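Local atomic coordinates of acyl-coenzyme A oxidase acox-1.2 (Caenorhabditis elegans, PDB entry 5K3J), a protein that catalyses the FAD-dependent desaturation of the five-carbon side chain of ascaroside pheromone CoA thioesters, the first step of their peroxisomal beta-oxidation. Residues L176-T181 / L251-L256; N196-V201 / V218-E223. All blocks are in the same frame, centred on the assembly; numbering follows the deposited sequence.

Interaction 1 of 2, residues L176-T181 / L251-L256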
loop_
_atom_site.group_PDB
_atom_site.type_symbol
_atom_site.label_atom_id
_atom_site.label_comp_id
_atom_site.label_asym_id
_atom_site.label_seq_id
_atom_site.Cartn_x
_atom_site.Cartn_y
_atom_site.Cartn_z
ATOM N N LEU A 176 16.208 35.774 -9.013
ATOM C CA LEU A 176 15.357 34.612 -8.780
ATOM C C LEU A 176 14.457 34.877 -7.586
ATOM O O LEU A 176 14.950 35.140 -6.492
ATOM C CB LEU A 176 16.206 33.358 -8.540
ATOM C CG LEU A 176 16.713 32.542 -9.731
ATOM C CD1 LEU A 176 17.150 33.436 -10.873
ATOM C CD2 LEU A 176 17.867 31.682 -9.269
ATOM N N HIS A 177 13.143 34.813 -7.787
ATOM C CA HIS A 177 12.223 35.156 -6.707
ATOM C C HIS A 177 11.137 34.121 -6.424
ATOM O O HIS A 177 10.548 33.540 -7.339
ATOM C CB HIS A 177 11.558 36.505 -6.992
ATOM C CG HIS A 177 10.936 37.122 -5.784
ATOM N ND1 HIS A 177 11.633 37.300 -4.608
ATOM C CD2 HIS A 177 9.684 37.577 -5.556
ATOM C CE1 HIS A 177 10.837 37.849 -3.710
ATOM N NE2 HIS A 177 9.648 38.028 -4.259
ATOM N N THR A 178 10.892 33.906 -5.136
ATOM C CA THR A 178 9.743 33.153 -4.663
ATOM C C THR A 178 8.702 34.140 -4.124
ATOM O O THR A 178 8.779 34.556 -2.966
ATOM C CB THR A 178 10.142 32.150 -3.569
ATOM O OG1 THR A 178 11.202 31.311 -4.048
ATOM C CG2 THR A 178 8.959 31.294 -3.180
ATOM N N PRO A 179 7.737 34.533 -4.970
ATOM C CA PRO A 179 6.754 35.559 -4.606
ATOM C C PRO A 179 5.747 35.090 -3.569
ATOM O O PRO A 179 5.473 35.820 -2.619
ATOM C CB PRO A 179 6.055 35.856 -5.930
ATOM C CG PRO A 179 6.186 34.600 -6.706
ATOM C CD PRO A 179 7.539 34.047 -6.345
ATOM N N THR A 180 5.204 33.892 -3.750
ATOM C CA THR A 180 4.162 33.402 -2.865
ATOM C C THR A 180 4.651 32.217 -2.050
ATOM O O THR A 180 5.728 31.676 -2.305
ATOM C CB THR A 180 2.902 33.007 -3.659
ATOM O OG1 THR A 180 3.256 32.098 -4.708
ATOM C CG2 THR A 180 2.257 34.236 -4.273
ATOM N N THR A 181 3.858 31.837 -1.055
ATOM C CA THR A 181 4.176 30.696 -0.214
ATOM C C THR A 181 4.078 29.414 -1.033
ATOM O O THR A 181 4.867 28.489 -0.859
ATOM C CB THR A 181 3.240 30.631 1.020
ATOM O OG1 THR A 181 3.662 31.593 1.999
ATOM C CG2 THR A 181 3.265 29.251 1.653
ATOM N N LEU A 251 12.334 25.530 -0.518
ATOM C CA LEU A 251 13.260 26.625 -0.795
ATOM C C LEU A 251 12.536 27.947 -1.008
ATOM O O LEU A 251 11.595 28.037 -1.799
ATOM C CB LEU A 251 14.120 26.315 -2.022
ATOM C CG LEU A 251 15.042 27.444 -2.493
ATOM C CD1 LEU A 251 16.045 27.823 -1.405
ATOM C CD2 LEU A 251 15.750 27.053 -3.780
ATOM N N GLY A 252 12.981 28.967 -0.284
ATOM C CA GLY A 252 12.466 30.312 -0.449
ATOM C C GLY A 252 13.536 31.265 -0.939
ATOM O O GLY A 252 14.580 31.414 -0.307
ATOM N N LEU A 253 13.278 31.914 -2.069
ATOM C CA LEU A 253 14.241 32.843 -2.649
ATOM C C LEU A 253 13.698 34.269 -2.651
ATOM O O LEU A 253 12.603 34.520 -3.152
ATOM C CB LEU A 253 14.608 32.409 -4.071
ATOM C CG LEU A 253 15.384 31.093 -4.175
ATOM C CD1 LEU A 253 15.343 30.529 -5.588
ATOM C CD2 LEU A 253 16.822 31.288 -3.722
ATOM N N ASN A 254 14.465 35.195 -2.081
ATOM C CA ASN A 254 14.072 36.603 -2.022
ATOM C C ASN A 254 14.972 37.475 -2.894
ATOM O O ASN A 254 15.983 37.998 -2.422
ATOM C CB ASN A 254 14.102 37.101 -0.577
ATOM C CG ASN A 254 13.755 38.577 -0.453
ATOM O OD1 ASN A 254 13.178 39.174 -1.362
ATOM N ND2 ASN A 254 14.106 39.171 0.683
ATOM N N ASN A 255 14.584 37.632 -4.158
ATOM C CA ASN A 255 15.351 38.388 -5.146
ATOM C C ASN A 255 16.825 37.992 -5.151
ATOM O O ASN A 255 17.711 38.844 -5.134
ATOM C CB ASN A 255 15.203 39.892 -4.905
ATOM C CG ASN A 255 13.770 40.373 -5.067
ATOM O OD1 ASN A 255 13.264 40.494 -6.184
ATOM N ND2 ASN A 255 13.106 40.646 -3.947
ATOM N N LEU A 256 17.069 36.685 -5.162
ATOM C CA LEU A 256 18.417 36.125 -5.149
ATOM C C LEU A 256 19.091 36.350 -6.500
ATOM O O LEU A 256 18.541 35.989 -7.540
ATOM C CB LEU A 256 18.349 34.633 -4.804
ATOM C CG LEU A 256 19.575 33.852 -4.330
ATOM C CD1 LEU A 256 20.516 33.530 -5.478
ATOM C CD2 LEU A 256 20.298 34.617 -3.244
#
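The His177 imidazole overlaps the amide of Asn255, the two planes stacked and only 16° apart, with Asn255 OD1 over one face of the ring, toward its rim. Its CG stands anti to the backbone N (chi1 -163°), which swings the ring over the turn at Asn254 and Asn255 and lets ND1 accept the backbone N-H of Asn255, N to ND1 3.0 Å, from a direction tilted out of the ring plane. Asn254 OD1 lies near the ring's edge, 3.6 Å from His177 CE1, and takes a bond from Asn255 ND2 that ties the two amides together. Thr178 grips Leu253 twice: its N donates to Leu253 O at 2.7 Å, and its OG1, turned anti to the carbonyl carbon, accepts from Leu253 N at 2.9 Å, so a side-chain oxygen stands in for a strand carbonyl. Beyond the turn, Leu176 and Leu256 form an antiparallel hydrogen-bonded pair, Leu176 N reaching Leu256 O at 2.8 Å. Leu176 CB also packs on Leu253 CD1, 4.2 Å away. With an alanine for His177, the backbone N-H of Asn255 would probably lose its acceptor and the Asn255 amide its stacking partner, leaving that amide held by Asn254 OD1. Segment 176-181 thus bridges the break between strands 248-253 and 256-259, which belong to different sheets of the beta domain, and side-chain acceptors satisfy backbone N-H groups where regular pairing lapses.

Interaction 2 of 2, residues N196-V201 / V218-E223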
loop_
_atom_site.group_PDB
_atom_site.type_symbol
_atom_site.label_atom_id
_atom_site.label_comp_id
_atom_site.label_asym_id
_atom_site.label_seq_id
_atom_site.Cartn_x
_atom_site.Cartn_y
_atom_site.Cartn_z
ATOM N N ASN A 196 24.236 22.157 -0.639
ATOM C CA ASN A 196 24.588 23.569 -0.587
ATOM C C ASN A 196 24.467 24.186 -1.973
ATOM O O ASN A 196 24.542 25.407 -2.126
ATOM C CB ASN A 196 25.995 23.783 -0.020
ATOM C CG ASN A 196 27.006 22.798 -0.559
ATOM O OD1 ASN A 196 26.760 22.097 -1.541
ATOM N ND2 ASN A 196 28.161 22.743 0.088
ATOM N N TYR A 197 24.261 23.334 -2.974
ATOM C CA TYR A 197 23.932 23.785 -4.318
ATOM C C TYR A 197 22.621 23.162 -4.779
ATOM O O TYR A 197 22.298 22.034 -4.416
ATOM C CB TYR A 197 25.050 23.439 -5.298
ATOM C CG TYR A 197 26.245 24.360 -5.221
ATOM C CD1 TYR A 197 27.181 24.225 -4.205
ATOM C CD2 TYR A 197 26.439 25.364 -6.164
ATOM C CE1 TYR A 197 28.275 25.061 -4.127
ATOM C CE2 TYR A 197 27.533 26.208 -6.092
ATOM C CZ TYR A 197 28.447 26.049 -5.069
ATOM O OH TYR A 197 29.543 26.876 -4.980
ATOM N N ALA A 198 21.862 23.908 -5.571
ATOM C CA ALA A 198 20.605 23.417 -6.114
ATOM C C ALA A 198 20.400 23.870 -7.554
ATOM O O ALA A 198 20.686 25.016 -7.901
ATOM C CB ALA A 198 19.448 23.880 -5.251
ATOM N N LEU A 199 19.904 22.967 -8.392
ATOM C CA LEU A 199 19.496 23.340 -9.737
ATOM C C LEU A 199 18.030 23.745 -9.689
ATOM O O LEU A 199 17.144 22.891 -9.666
ATOM C CB LEU A 199 19.728 22.193 -10.724
ATOM C CG LEU A 199 21.166 22.080 -11.239
ATOM C CD1 LEU A 199 21.428 20.733 -11.897
ATOM C CD2 LEU A 199 21.435 23.210 -12.212
ATOM N N VAL A 200 17.786 25.050 -9.650
ATOM C CA VAL A 200 16.445 25.588 -9.455
ATOM C C VAL A 200 15.732 25.901 -10.762
ATOM O O VAL A 200 16.209 26.700 -11.569
ATOM C CB VAL A 200 16.486 26.862 -8.603
ATOM C CG1 VAL A 200 15.097 27.473 -8.488
ATOM C CG2 VAL A 200 17.047 26.548 -7.236
ATOM N N VAL A 201 14.579 25.267 -10.952
ATOM C CA VAL A 201 13.768 25.473 -12.144
ATOM C C VAL A 201 12.873 26.693 -11.973
ATOM O O VAL A 201 12.066 26.760 -11.044
ATOM C CB VAL A 201 12.895 24.246 -12.453
ATOM C CG1 VAL A 201 12.057 24.494 -13.697
ATOM C CG2 VAL A 201 13.761 23.001 -12.617
ATOM N N VAL A 218 22.134 27.413 -8.371
ATOM C CA VAL A 218 22.074 28.301 -7.226
ATOM C C VAL A 218 22.866 27.727 -6.067
ATOM O O VAL A 218 22.625 26.594 -5.653
ATOM C CB VAL A 218 20.619 28.539 -6.780
ATOM C CG1 VAL A 218 20.564 29.578 -5.661
ATOM C CG2 VAL A 218 19.771 28.963 -7.959
ATOM N N GLN A 219 23.820 28.499 -5.554
ATOM C CA GLN A 219 24.463 28.144 -4.296
ATOM C C GLN A 219 23.533 28.554 -3.164
ATOM O O GLN A 219 23.046 29.682 -3.140
ATOM C CB GLN A 219 25.832 28.813 -4.140
ATOM C CG GLN A 219 26.517 28.462 -2.822
ATOM C CD GLN A 219 27.911 29.046 -2.694
ATOM O OE1 GLN A 219 28.313 29.899 -3.485
ATOM N NE2 GLN A 219 28.657 28.587 -1.693
ATOM N N LEU A 220 23.277 27.637 -2.238
ATOM C CA LEU A 220 22.311 27.888 -1.177
ATOM C C LEU A 220 23.001 28.112 0.155
ATOM O O LEU A 220 22.611 28.984 0.932
ATOM C CB LEU A 220 21.327 26.723 -1.065
ATOM C CG LEU A 220 20.470 26.466 -2.303
ATOM C CD1 LEU A 220 19.532 25.318 -2.035
ATOM C CD2 LEU A 220 19.695 27.715 -2.670
ATOM N N ARG A 221 24.034 27.320 0.413
ATOM C CA ARG A 221 24.745 27.390 1.678
ATOM C C ARG A 221 26.231 27.643 1.465
ATOM O O ARG A 221 26.815 27.210 0.468
ATOM C CB ARG A 221 24.542 26.101 2.470
ATOM C CG ARG A 221 23.100 25.834 2.872
ATOM C CD ARG A 221 22.957 24.421 3.390
ATOM N NE ARG A 221 21.616 24.127 3.879
ATOM C CZ ARG A 221 21.241 24.262 5.146
ATOM N NH1 ARG A 221 22.102 24.694 6.053
ATOM N NH2 ARG A 221 20.004 23.966 5.507
ATOM N N ASP A 222 26.831 28.356 2.411
ATOM C CA ASP A 222 28.268 28.597 2.415
ATOM C C ASP A 222 29.024 27.268 2.403
ATOM O O ASP A 222 28.749 26.386 3.211
ATOM C CB ASP A 222 28.651 29.437 3.639
ATOM C CG ASP A 222 30.078 29.946 3.585
ATOM O OD1 ASP A 222 30.982 29.276 4.131
ATOM O OD2 ASP A 222 30.295 31.026 2.997
ATOM N N GLU A 223 29.970 27.122 1.479
ATOM C CA GLU A 223 30.687 25.857 1.324
ATOM C C GLU A 223 31.535 25.518 2.546
ATOM O O GLU A 223 31.919 24.365 2.746
ATOM C CB GLU A 223 31.580 25.888 0.081
ATOM C CG GLU A 223 30.841 25.729 -1.237
ATOM C CD GLU A 223 31.719 25.108 -2.313
ATOM O OE1 GLU A 223 32.525 24.209 -1.980
ATOM O OE2 GLU A 223 31.608 25.519 -3.489
HETATM O O HOH W 1 31.354 22.112 -0.088
#
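Tyr197 lies across Gln219, whose CB sits over one face of the phenol ring, 4.0 Å from its centroid, in a CH-pi contact. The extended Gln219 chain carries its amide nearly parallel to the ring, 11° apart. At the ring's edge Tyr197 OH donates to Glu223 OE2 at 2.9 Å, reaching the anti side of a carboxylate turned 80° from the ring. Behind these, Ala198 and Val218 form an antiparallel hydrogen-bonded pair, and on their face of the sheet Ala198 CB meets Leu220 CD1 at 3.5 Å while Val200 CG2 touches Val218 CG2 at 3.7 Å. Just past Gln219 the chain forms a classic beta bulge opposite Asn196: Leu220 N and Arg221 N both give their hydrogens to Asn196 O, at 2.6 and 3.2 Å. Gln219 NE2 is held by Arg221 O, which steadies the amide near Tyr197. Glu223 OE1 forms a salt bridge with Arg137, Asn196 OD1 accepts from Ile144 N, and the Arg221 guanidinium bonds His226 O and Gly192 O. Strand 197-205 of this hairpin also pairs with strand 147-148, which carries FAD-binding residues, while Leu199 packs on helix 112-125 and Leu220 on strand 232-236.

Overall arrangement
Interaction 2 is the more buried contact, joining neighbouring strands of one hairpin; interaction 1 lies nearer the surface, where a turn links strands of two sheets. Both rest on the same beta domain and meet directly: Leu176 CD2 packs on Val218 CG2 at 3.6 Å, and Leu251 CD2 on Val200 CG2 at 3.7 Å, with Leu220 and Leu256 adding to this shared apolar layer. Their polar parts differ with place. At the outer turn the imidazole and hydroxyl of 176-181 accept backbone N-H groups of 251-256, and the asparagine amides bond each other, whereas 218-223 ends in a carboxylate that links a buried tyrosine to an arginine. The side chains of Leu251 and Val200 lie about 10 and 9 Å from the bound FAD.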